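Local coordinates for alpha-L-rhamnosidase (Aspergillus terreus, PDB 6GSZ), which probably hydrolyses terminal non-reducing alpha-L-rhamnose residues from alpha-L-rhamnosides, as a calcium-binding, N-glycosylated glycoside hydrolase, at residues T123-F134 against R220-L229; Y150-E158 against A172-E183. All coordinates share one frame; numbering follows the deposited sequence.

Contact 1 (T123-F134 against R220-L229). With MAN (alpha-D-mannopyranose), chain B.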
loop_
_atom_site.group_PDB
_atom_site.type_symbol
_atom_site.label_atom_id
_atom_site.label_comp_id
_atom_site.label_asym_id
_atom_site.label_seq_id
_atom_site.Cartn_x
_atom_site.Cartn_y
_atom_site.Cartn_z
ATOM N N THR A 123 33.945 -4.333 -1.359
ATOM C CA THR A 123 32.633 -4.765 -1.822
ATOM C C THR A 123 32.814 -5.877 -2.885
ATOM O O THR A 123 33.807 -5.947 -3.636
ATOM C CB THR A 123 31.816 -3.595 -2.343
ATOM O OG1 THR A 123 30.448 -3.996 -2.302
ATOM C CG2 THR A 123 32.204 -3.153 -3.732
ATOM N N GLU A 124 31.824 -6.749 -2.971
ATOM C CA GLU A 124 31.833 -7.801 -3.937
ATOM C C GLU A 124 31.623 -7.226 -5.342
ATOM O O GLU A 124 30.831 -6.264 -5.541
ATOM C CB GLU A 124 30.725 -8.812 -3.661
ATOM C CG GLU A 124 30.839 -9.517 -2.318
ATOM C CD GLU A 124 30.217 -8.857 -1.098
ATOM O OE1 GLU A 124 29.905 -7.627 -1.161
ATOM O OE2 GLU A 124 30.017 -9.608 -0.083
ATOM N N VAL A 125 32.244 -7.883 -6.319
ATOM C CA VAL A 125 32.154 -7.542 -7.736
ATOM C C VAL A 125 31.266 -8.580 -8.430
ATOM O O VAL A 125 31.442 -9.797 -8.303
ATOM C CB VAL A 125 33.544 -7.502 -8.389
ATOM C CG1 VAL A 125 33.440 -7.240 -9.888
ATOM C CG2 VAL A 125 34.413 -6.442 -7.722
ATOM N N ASP A 126 30.223 -8.068 -9.090
ATOM C CA ASP A 126 29.318 -8.877 -9.949
ATOM C C ASP A 126 28.698 -9.983 -9.091
ATOM O O ASP A 126 28.560 -11.116 -9.524
ATOM C CB ASP A 126 30.069 -9.418 -11.171
ATOM C CG ASP A 126 30.500 -8.342 -12.170
ATOM O OD1 ASP A 126 29.750 -7.343 -12.345
ATOM O OD2 ASP A 126 31.587 -8.508 -12.790
ATOM N N ALA A 127 28.315 -9.637 -7.849
ATOM C CA ALA A 127 27.780 -10.654 -6.922
ATOM C C ALA A 127 26.985 -9.995 -5.796
ATOM O O ALA A 127 27.180 -8.818 -5.491
ATOM C CB ALA A 127 28.883 -11.549 -6.368
ATOM N N THR A 128 26.170 -10.809 -5.123
ATOM C CA THR A 128 25.406 -10.332 -4.002
ATOM C C THR A 128 26.328 -9.873 -2.873
ATOM O O THR A 128 27.459 -10.342 -2.714
ATOM C CB THR A 128 24.408 -11.405 -3.541
ATOM O OG1 THR A 128 23.489 -10.840 -2.623
ATOM C CG2 THR A 128 25.023 -12.603 -2.862
ATOM N N HIS A 129 25.851 -8.949 -2.059
ATOM C CA HIS A 129 26.618 -8.348 -0.986
ATOM C C HIS A 129 26.305 -9.020 0.341
ATOM O O HIS A 129 25.187 -8.966 0.862
ATOM C CB HIS A 129 26.361 -6.851 -0.897
ATOM C CG HIS A 129 26.731 -6.135 -2.141
ATOM N ND1 HIS A 129 28.024 -6.146 -2.630
ATOM C CD2 HIS A 129 26.004 -5.483 -3.060
ATOM C CE1 HIS A 129 28.083 -5.472 -3.757
ATOM N NE2 HIS A 129 26.833 -5.021 -4.032
ATOM N N ARG A 130 27.325 -9.602 0.942
ATOM C CA ARG A 130 27.194 -10.150 2.280
ATOM C C ARG A 130 26.938 -9.007 3.268
ATOM O O ARG A 130 27.615 -7.983 3.211
ATOM C CB ARG A 130 28.477 -10.887 2.656
ATOM C CG ARG A 130 28.352 -11.538 4.023
ATOM C CD ARG A 130 29.421 -12.581 4.192
ATOM N NE ARG A 130 29.350 -13.184 5.528
ATOM C CZ ARG A 130 30.311 -13.980 5.993
ATOM N NH1 ARG A 130 31.313 -14.329 5.192
ATOM N NH2 ARG A 130 30.242 -14.425 7.246
ATOM N N PRO A 131 25.946 -9.103 4.177
ATOM C CA PRO A 131 25.693 -8.010 5.106
ATOM C C PRO A 131 26.910 -7.668 5.960
ATOM O O PRO A 131 27.763 -8.561 6.258
ATOM C CB PRO A 131 24.536 -8.551 5.950
ATOM C CG PRO A 131 23.797 -9.410 4.956
ATOM C CD PRO A 131 24.908 -10.154 4.261
ATOM N N ILE A 132 27.006 -6.406 6.352
ATOM C CA ILE A 132 28.086 -5.889 7.155
ATOM C C ILE A 132 27.553 -5.434 8.508
ATOM O O ILE A 132 26.512 -4.742 8.552
ATOM C CB ILE A 132 28.801 -4.740 6.435
ATOM C CG1 ILE A 132 29.424 -5.230 5.126
ATOM C CG2 ILE A 132 29.750 -4.042 7.381
ATOM C CD1 ILE A 132 30.580 -6.140 5.286
ATOM N N GLN A 133 28.213 -5.825 9.590
ATOM C CA GLN A 133 27.999 -5.352 10.918
ATOM C C GLN A 133 28.887 -4.135 11.145
ATOM O O GLN A 133 30.081 -4.201 10.888
ATOM C CB GLN A 133 28.287 -6.439 11.951
ATOM C CG GLN A 133 27.391 -7.673 11.825
ATOM C CD GLN A 133 27.789 -8.824 12.719
ATOM O OE1 GLN A 133 26.962 -9.609 13.135
ATOM N NE2 GLN A 133 29.087 -9.014 12.958
ATOM N N PHE A 134 28.326 -3.072 11.706
ATOM C CA PHE A 134 29.014 -1.860 12.062
ATOM C C PHE A 134 28.830 -1.640 13.554
ATOM O O PHE A 134 27.741 -1.841 14.068
ATOM C CB PHE A 134 28.392 -0.661 11.356
ATOM C CG PHE A 134 28.549 -0.640 9.857
ATOM C CD1 PHE A 134 29.631 -0.016 9.264
ATOM C CD2 PHE A 134 27.587 -1.192 9.021
ATOM C CE1 PHE A 134 29.795 0.001 7.884
ATOM C CE2 PHE A 134 27.740 -1.177 7.636
ATOM C CZ PHE A 134 28.832 -0.553 7.063
ATOM N N ARG A 220 21.883 -5.731 -10.570
ATOM C CA ARG A 220 22.258 -5.391 -9.226
ATOM C C ARG A 220 23.005 -4.055 -9.211
ATOM O O ARG A 220 23.315 -3.467 -10.266
ATOM C CB ARG A 220 23.023 -6.501 -8.519
ATOM C CG ARG A 220 24.375 -6.795 -9.123
ATOM C CD ARG A 220 25.220 -7.794 -8.301
ATOM N NE ARG A 220 24.767 -9.173 -8.489
ATOM C CZ ARG A 220 23.888 -9.814 -7.734
ATOM N NH1 ARG A 220 23.420 -9.270 -6.616
ATOM N NH2 ARG A 220 23.431 -10.984 -8.118
ATOM N N ASN A 221 23.292 -3.573 -7.990
ATOM C CA ASN A 221 24.058 -2.328 -7.805
ATOM C C ASN A 221 23.398 -1.153 -8.523
ATOM O O ASN A 221 24.081 -0.299 -9.114
ATOM C CB ASN A 221 25.521 -2.509 -8.237
ATOM C CG ASN A 221 26.201 -3.589 -7.440
ATOM O OD1 ASN A 221 26.016 -3.645 -6.227
ATOM N ND2 ASN A 221 27.021 -4.408 -8.109
ATOM N N ILE A 222 22.054 -1.076 -8.424
ATOM C CA ILE A 222 21.329 -0.098 -9.228
ATOM C C ILE A 222 21.620 1.335 -8.727
ATOM O O ILE A 222 21.827 2.277 -9.532
ATOM C CB ILE A 222 19.815 -0.401 -9.234
ATOM C CG1 ILE A 222 19.561 -1.715 -9.990
ATOM C CG2 ILE A 222 19.025 0.731 -9.864
ATOM C CD1 ILE A 222 18.148 -2.257 -9.870
ATOM N N TYR A 223 21.590 1.508 -7.404
ATOM C CA TYR A 223 21.734 2.828 -6.788
ATOM C C TYR A 223 23.156 3.093 -6.285
ATOM O O TYR A 223 23.579 4.242 -6.116
ATOM C CB TYR A 223 20.734 3.012 -5.649
ATOM C CG TYR A 223 19.315 2.944 -6.133
ATOM C CD1 TYR A 223 18.678 4.081 -6.615
ATOM C CD2 TYR A 223 18.607 1.751 -6.150
ATOM C CE1 TYR A 223 17.367 4.037 -7.059
ATOM C CE2 TYR A 223 17.296 1.703 -6.614
ATOM C CZ TYR A 223 16.675 2.848 -7.070
ATOM O OH TYR A 223 15.350 2.793 -7.461
ATOM N N GLY A 224 23.923 2.018 -6.084
ATOM C CA GLY A 224 25.296 2.021 -5.566
ATOM C C GLY A 224 25.731 0.587 -5.489
ATOM O O GLY A 224 24.955 -0.320 -5.663
ATOM N N ASP A 225 27.029 0.387 -5.217
ATOM C CA ASP A 225 27.580 -0.969 -5.207
ATOM C C ASP A 225 28.157 -1.328 -3.853
ATOM O O ASP A 225 28.823 -2.384 -3.762
ATOM C CB ASP A 225 28.643 -1.155 -6.288
ATOM C CG ASP A 225 29.914 -0.359 -6.120
ATOM O OD1 ASP A 225 30.035 0.412 -5.160
ATOM O OD2 ASP A 225 30.818 -0.611 -6.935
ATOM N N THR A 226 27.971 -0.494 -2.831
ATOM C CA THR A 226 28.644 -0.643 -1.530
ATOM C C THR A 226 27.630 -0.447 -0.384
ATOM O O THR A 226 26.871 0.527 -0.376
ATOM C CB THR A 226 29.829 0.320 -1.411
ATOM O OG1 THR A 226 30.735 0.065 -2.485
ATOM C CG2 THR A 226 30.565 0.132 -0.094
ATOM N N LEU A 227 27.545 -1.400 0.565
ATOM C CA LEU A 227 26.665 -1.233 1.712
ATOM C C LEU A 227 27.137 -0.055 2.570
ATOM O O LEU A 227 28.312 0.096 2.833
ATOM C CB LEU A 227 26.652 -2.496 2.568
ATOM C CG LEU A 227 26.213 -3.765 1.863
ATOM C CD1 LEU A 227 26.199 -4.959 2.797
ATOM C CD2 LEU A 227 24.882 -3.603 1.219
ATOM N N GLY A 228 26.199 0.805 2.975
ATOM C CA GLY A 228 26.508 1.993 3.730
ATOM C C GLY A 228 25.531 2.264 4.859
ATOM O O GLY A 228 24.364 1.876 4.765
ATOM N N LEU A 229 26.008 2.959 5.889
ATOM C CA LEU A 229 25.206 3.283 7.083
ATOM C C LEU A 229 25.343 4.789 7.354
ATOM O O LEU A 229 26.439 5.337 7.361
ATOM C CB LEU A 229 25.789 2.529 8.288
ATOM C CG LEU A 229 25.202 2.894 9.649
ATOM C CD1 LEU A 229 23.728 2.550 9.725
ATOM C CD2 LEU A 229 25.986 2.264 10.765
HETATM C C1 MAN B . 25.878 -1.411 -15.486
HETATM C C2 MAN B . 25.395 -2.857 -15.457
HETATM C C3 MAN B . 24.053 -2.968 -14.740
HETATM C C4 MAN B . 24.140 -2.278 -13.360
HETATM C C5 MAN B . 24.610 -0.824 -13.537
HETATM C C6 MAN B . 24.601 -0.114 -12.175
HETATM O O2 MAN B . 26.369 -3.672 -14.803
HETATM O O3 MAN B . 23.696 -4.329 -14.650
HETATM O O4 MAN B . 22.883 -2.159 -12.693
HETATM O O5 MAN B . 25.899 -0.827 -14.180
HETATM O O6 MAN B . 25.591 -0.813 -11.445
HETATM O O HOH W 1 29.358 -3.855 0.265
HETATM O O HOH W 2 28.341 -6.709 -6.796
HETATM O O HOH W 3 30.871 -3.936 -7.277
HETATM O O HOH W 4 21.193 -9.906 -5.047
#

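Contact 2 (Y150-E158 against A172-E183). With CA (calcium ion), chain C; NAG (2-acetamido-2-deoxy-beta-D-glucopyranose), chain D.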
loop_
_atom_site.group_PDB
_atom_site.type_symbol
_atom_site.label_atom_id
_atom_site.label_comp_id
_atom_site.label_asym_id
_atom_site.label_seq_id
_atom_site.Cartn_x
_atom_site.Cartn_y
_atom_site.Cartn_z
ATOM N N TYR A 150 18.679 8.660 14.748
ATOM C CA TYR A 150 18.300 9.004 13.399
ATOM C C TYR A 150 19.139 8.146 12.464
ATOM O O TYR A 150 20.383 8.095 12.639
ATOM C CB TYR A 150 18.584 10.471 13.150
ATOM C CG TYR A 150 17.902 11.381 14.126
ATOM C CD1 TYR A 150 16.568 11.699 13.965
ATOM C CD2 TYR A 150 18.561 11.959 15.195
ATOM C CE1 TYR A 150 15.929 12.571 14.832
ATOM C CE2 TYR A 150 17.925 12.845 16.054
ATOM C CZ TYR A 150 16.589 13.154 15.876
ATOM O OH TYR A 150 16.017 14.051 16.759
ATOM N N ILE A 151 18.528 7.369 11.566
ATOM C CA ILE A 151 19.295 6.329 10.899
ATOM C C ILE A 151 18.693 5.977 9.554
ATOM O O ILE A 151 17.461 5.929 9.392
ATOM C CB ILE A 151 19.387 5.105 11.827
ATOM C CG1 ILE A 151 20.196 3.970 11.196
ATOM C CG2 ILE A 151 18.026 4.645 12.310
ATOM C CD1 ILE A 151 20.678 2.918 12.185
ATOM N N THR A 152 19.564 5.688 8.601
ATOM C CA THR A 152 19.187 5.070 7.364
ATOM C C THR A 152 20.354 4.253 6.831
ATOM O O THR A 152 21.428 4.213 7.414
ATOM C CB THR A 152 18.706 6.081 6.316
ATOM O OG1 THR A 152 18.029 5.379 5.274
ATOM C CG2 THR A 152 19.804 6.934 5.726
ATOM N N ALA A 153 20.123 3.574 5.709
ATOM C CA ALA A 153 21.176 2.788 5.087
ATOM C C ALA A 153 21.138 2.958 3.583
ATOM O O ALA A 153 20.067 3.243 2.987
ATOM C CB ALA A 153 20.973 1.323 5.401
ATOM N N LEU A 154 22.300 2.747 2.979
ATOM C CA LEU A 154 22.394 2.484 1.559
ATOM C C LEU A 154 22.253 0.966 1.430
ATOM O O LEU A 154 23.254 0.216 1.436
ATOM C CB LEU A 154 23.708 3.027 1.017
ATOM C CG LEU A 154 23.767 4.522 0.742
ATOM C CD1 LEU A 154 23.457 5.357 1.962
ATOM C CD2 LEU A 154 25.132 4.851 0.135
ATOM N N GLY A 155 21.021 0.508 1.462
ATOM C CA GLY A 155 20.647 -0.857 1.729
ATOM C C GLY A 155 19.493 -0.885 2.675
ATOM O O GLY A 155 18.536 -0.091 2.518
ATOM N N LEU A 156 19.520 -1.815 3.623
ATOM C CA LEU A 156 18.519 -1.954 4.691
ATOM C C LEU A 156 19.260 -2.141 6.001
ATOM O O LEU A 156 20.391 -2.694 5.976
ATOM C CB LEU A 156 17.631 -3.159 4.410
ATOM C CG LEU A 156 16.809 -3.095 3.111
ATOM C CD1 LEU A 156 16.114 -4.446 2.825
ATOM C CD2 LEU A 156 15.797 -1.938 3.104
ATOM N N TYR A 157 18.697 -1.753 7.128
ATOM C CA TYR A 157 19.410 -1.824 8.389
ATOM C C TYR A 157 18.566 -2.470 9.483
ATOM O O TYR A 157 17.328 -2.375 9.513
ATOM C CB TYR A 157 19.936 -0.457 8.861
ATOM C CG TYR A 157 18.808 0.432 9.281
ATOM C CD1 TYR A 157 18.143 1.234 8.369
ATOM C CD2 TYR A 157 18.352 0.418 10.609
ATOM C CE1 TYR A 157 17.049 1.995 8.759
ATOM C CE2 TYR A 157 17.239 1.150 10.994
ATOM C CZ TYR A 157 16.595 1.931 10.064
ATOM O OH TYR A 157 15.462 2.592 10.474
ATOM N N GLU A 158 19.259 -3.025 10.475
ATOM C CA GLU A 158 18.701 -3.425 11.753
ATOM C C GLU A 158 19.676 -2.962 12.827
ATOM O O GLU A 158 20.831 -3.423 12.833
ATOM C CB GLU A 158 18.522 -4.932 11.862
ATOM C CG GLU A 158 17.943 -5.400 13.161
ATOM C CD GLU A 158 17.504 -6.867 13.134
ATOM O OE1 GLU A 158 17.796 -7.578 12.138
ATOM O OE2 GLU A 158 16.845 -7.289 14.080
ATOM N N ALA A 172 13.797 -1.848 6.604
ATOM C CA ALA A 172 13.934 -0.416 6.771
ATOM C C ALA A 172 15.168 0.085 6.047
ATOM O O ALA A 172 16.228 -0.563 6.136
ATOM C CB ALA A 172 14.027 -0.095 8.244
ATOM N N PRO A 173 15.142 1.240 5.362
ATOM C CA PRO A 173 14.051 2.224 5.324
ATOM C C PRO A 173 13.008 2.040 4.234
ATOM O O PRO A 173 12.138 2.908 4.093
ATOM C CB PRO A 173 14.855 3.524 5.072
ATOM C CG PRO A 173 15.939 3.077 4.109
ATOM C CD PRO A 173 16.339 1.755 4.702
ATOM N N GLY A 174 13.028 0.919 3.521
ATOM C CA GLY A 174 12.060 0.687 2.461
ATOM C C GLY A 174 12.631 1.128 1.117
ATOM O O GLY A 174 13.847 1.434 1.022
ATOM N N TRP A 175 11.802 1.121 0.084
ATOM C CA TRP A 175 12.213 1.388 -1.272
ATOM C C TRP A 175 11.699 2.747 -1.759
ATOM O O TRP A 175 10.500 2.879 -2.073
ATOM C CB TRP A 175 11.792 0.274 -2.230
ATOM C CG TRP A 175 12.435 0.379 -3.575
ATOM C CD1 TRP A 175 13.419 1.242 -3.966
ATOM C CD2 TRP A 175 12.137 -0.429 -4.724
ATOM N NE1 TRP A 175 13.782 1.003 -5.268
ATOM C CE2 TRP A 175 13.007 -0.011 -5.760
ATOM C CE3 TRP A 175 11.239 -1.470 -4.966
ATOM C CZ2 TRP A 175 13.016 -0.620 -7.006
ATOM C CZ3 TRP A 175 11.222 -2.055 -6.210
ATOM C CH2 TRP A 175 12.125 -1.652 -7.206
ATOM N N GLN A 176 12.571 3.758 -1.777
ATOM C CA GLN A 176 12.302 5.070 -2.378
ATOM C C GLN A 176 13.054 5.135 -3.718
ATOM O O GLN A 176 13.999 4.363 -3.944
ATOM C CB GLN A 176 12.711 6.219 -1.445
ATOM C CG GLN A 176 11.938 6.205 -0.120
ATOM C CD GLN A 176 12.572 5.339 0.954
ATOM O OE1 GLN A 176 13.788 5.465 1.230
ATOM N NE2 GLN A 176 11.811 4.472 1.624
ATOM N N SER A 177 12.755 6.157 -4.507
ATOM C CA SER A 177 13.546 6.550 -5.653
ATOM C C SER A 177 14.748 7.282 -5.045
ATOM O O SER A 177 14.821 8.501 -5.036
ATOM C CB SER A 177 12.762 7.416 -6.613
ATOM O OG SER A 177 11.696 6.673 -7.201
ATOM N N TYR A 178 15.743 6.473 -4.612
ATOM C CA TYR A 178 16.762 6.951 -3.660
ATOM C C TYR A 178 17.606 8.095 -4.218
ATOM O O TYR A 178 18.107 8.900 -3.417
ATOM C CB TYR A 178 17.733 5.835 -3.289
ATOM C CG TYR A 178 17.113 4.632 -2.648
ATOM C CD1 TYR A 178 16.531 4.688 -1.390
ATOM C CD2 TYR A 178 17.140 3.397 -3.276
ATOM C CE1 TYR A 178 16.061 3.548 -0.757
ATOM C CE2 TYR A 178 16.665 2.249 -2.676
ATOM C CZ TYR A 178 16.102 2.312 -1.412
ATOM O OH TYR A 178 15.658 1.149 -0.820
ATOM N N GLN A 179 17.793 8.167 -5.541
ATOM C CA GLN A 179 18.625 9.269 -6.076
ATOM C C GLN A 179 17.953 10.638 -5.912
ATOM O O GLN A 179 18.625 11.667 -6.094
ATOM C CB GLN A 179 19.045 9.043 -7.528
ATOM C CG GLN A 179 17.985 9.216 -8.607
ATOM C CD GLN A 179 17.123 8.016 -8.880
ATOM O OE1 GLN A 179 16.626 7.311 -7.958
ATOM N NE2 GLN A 179 16.941 7.783 -10.179
ATOM N N TYR A 180 16.629 10.645 -5.685
ATOM C CA TYR A 180 15.845 11.858 -5.457
ATOM C C TYR A 180 15.450 12.019 -3.988
ATOM O O TYR A 180 15.499 13.130 -3.460
ATOM C CB TYR A 180 14.591 11.845 -6.324
ATOM C CG TYR A 180 14.870 11.750 -7.791
ATOM C CD1 TYR A 180 15.527 12.782 -8.436
ATOM C CD2 TYR A 180 14.486 10.645 -8.535
ATOM C CE1 TYR A 180 15.787 12.721 -9.786
ATOM C CE2 TYR A 180 14.796 10.556 -9.884
ATOM C CZ TYR A 180 15.406 11.615 -10.514
ATOM O OH TYR A 180 15.738 11.585 -11.833
ATOM N N ARG A 181 15.056 10.926 -3.353
ATOM C CA ARG A 181 14.446 10.975 -2.012
ATOM C C ARG A 181 14.854 9.693 -1.302
ATOM O O ARG A 181 14.689 8.613 -1.867
ATOM C CB ARG A 181 12.926 11.105 -2.123
ATOM C CG ARG A 181 12.202 11.290 -0.794
ATOM C CD ARG A 181 10.711 11.436 -0.981
ATOM N NE ARG A 181 10.120 10.175 -1.416
ATOM C CZ ARG A 181 9.682 9.171 -0.628
ATOM N NH1 ARG A 181 9.494 9.361 0.693
ATOM N NH2 ARG A 181 9.426 7.984 -1.209
ATOM N N HIS A 182 15.383 9.864 -0.093
ATOM C CA HIS A 182 15.888 8.704 0.645
ATOM C C HIS A 182 15.412 8.838 2.088
ATOM O O HIS A 182 15.771 9.797 2.778
ATOM C CB HIS A 182 17.401 8.644 0.528
ATOM C CG HIS A 182 18.085 7.407 1.008
ATOM N ND1 HIS A 182 19.161 6.871 0.327
ATOM C CD2 HIS A 182 17.841 6.618 2.073
ATOM C CE1 HIS A 182 19.540 5.781 0.971
ATOM N NE2 HIS A 182 18.797 5.621 2.067
ATOM N N GLU A 183 14.525 7.919 2.503
ATOM C CA GLU A 183 13.910 8.082 3.831
ATOM C C GLU A 183 14.900 7.698 4.921
ATOM O O GLU A 183 15.771 6.805 4.719
ATOM C CB GLU A 183 12.629 7.262 4.032
ATOM C CG GLU A 183 11.441 7.877 3.303
ATOM C CD GLU A 183 10.168 7.072 3.362
ATOM O OE1 GLU A 183 10.037 6.189 4.237
ATOM O OE2 GLU A 183 9.238 7.377 2.557
HETATM CA CA CA C . 16.820 -9.631 11.673
HETATM C C1 NAG D . 17.928 10.853 -15.737
HETATM C C2 NAG D . 18.824 10.166 -14.694
HETATM C C3 NAG D . 20.145 9.766 -15.307
HETATM C C4 NAG D . 19.954 8.906 -16.533
HETATM C C5 NAG D . 19.033 9.648 -17.502
HETATM C C6 NAG D . 18.683 8.756 -18.684
HETATM C C7 NAG D . 18.795 10.621 -12.275
HETATM C C8 NAG D . 19.080 11.664 -11.223
HETATM N N2 NAG D . 19.059 11.004 -13.552
HETATM O O3 NAG D . 20.896 9.052 -14.335
HETATM O O4 NAG D . 21.246 8.726 -17.102
HETATM O O5 NAG D . 17.799 9.934 -16.817
HETATM O O6 NAG D . 18.207 7.451 -18.217
HETATM O O7 NAG D . 18.329 9.504 -12.003
HETATM O O HOH W 5 17.356 -0.879 0.033
HETATM O O HOH W 6 15.600 -3.700 7.904
HETATM O O HOH W 7 18.324 -10.204 12.876
HETATM O O HOH W 8 15.752 -11.449 12.405
#

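Contact 1 (T123-F134 against R220-L229)
His129 and Asn221 are joined by a nearly straight hydrogen bond: NE2 of His129 donates to OD1 of Asn221 over 2.7 Å at 173°, on a lone pair of the amide oxygen and within the imidazole plane, although ring and amide planes are 42° apart. On the other side of the ring, His129 ND1 gives its proton to Glu124 OE1 (2.8 Å), so both nitrogens are engaged and the ring's rotation is fixed; Glu124 in turn pairs with Arg121. Thr123 OG1, turned anti to its own backbone nitrogen (chi1 -159°), donates to Asp225 O at 2.7 Å and also accepts from a water that takes the Leu227 N-H. A second water joins Glu124 O and Ala127 N to Asn221 ND2.

These loops lead into strands 132-140 and 228-237, which lie in the two different sheets of a beta-sandwich, and apolar packing takes over where the strands begin. Leu227 CD1 rests on Arg130 O and on Ile132 CG1 (4.0 Å). Beyond it, Leu229 CB covers one face of the Phe134 ring in a CH-pi contact, with Ile132 CG2 over the opposite face.

Arg220, its chain bent at chi3, lays its guanidinium flat against the Ala127-Thr128 peptide, Thr128 N standing 3.5 Å above its plane. On the glycan side, Arg220 O and Asn221 O accept from mannose O4 and O6.

Contact 2 (Y150-E158 against A172-E183)
Thr152 OG1 donates to Glu183 O at 2.7 Å, in the carbonyl plane, tying the end of strand 144-154 to its antiparallel neighbour 182-188 in one sheet of the galactose-binding-like domain's beta-sandwich. The hydroxyl is brought there by a chi1 of -165°, and Pro173 CG packs against it. Next to it, His182 NE2 donates to Ala153 O over 2.8 Å. The acceptor lies in the imidazole plane, but the donor stands 44° out of the carbonyl plane and the N-H...O angle is only 136°, so the bond is bent. Tyr178 CD1 lies over the centre of one face of this ring. Ala153 N, by contrast, is buried without a partner.

Where the chain passes through Gly155 into strand 156-161, Tyr157 N donates to Ala172 O at 2.9 Å, and the same oxygen receives a CA-H...O contact from Leu156. A water closes the other half of this junction, donating to Tyr157 O and accepting from Ala172 N. The Tyr157 ring carries Ala172 CB near CE1 and CZ, while its hydroxyl bonds to Asn185 and Tyr187.

Segment 172-183, with a cis peptide before Pro173, supplies partners for several of its own backbone groups: Gln176 NE2 gives to Pro173 O and OE1 accepts from Glu183 N, while Tyr178 OH donates to Gly174 O (2.6 Å) and accepts from a water weakly bonded to Gly155 O.

At opposite ends, Gln179 NE2 holds the N-acetylglucosamine O7 and Glu158 OE1 binds calcium at 2.3 Å, Ser392 OG being another ligand of the ion.

Overall arrangement
The centres of contacts 1 and 2 lie about 14 Å apart, in the beta-sandwich of the galactose-binding-like (alpha-L-rhamnosidase N-terminal) domain. Along the chain, 123-134 comes first, both segments of contact 2 follow, and 220-229 comes last. Strands 228-237 and 144-154 are neighbours in one sheet, joined by a probable hydrogen bond from Leu154 N to Gly228 O; strands 132-140 and 156-161 belong to the other sheet, each flanking 196-205. Tyr223 OH and Trp175 NE1 probably hydrogen-bond as well. Segments 172-183 and 220-229 border an attached glycan, and 172-183 also packs on helix 488-503 of the six-hairpin glycosidase domain, so that it joins the sandwich to the domain holding the glucose pocket.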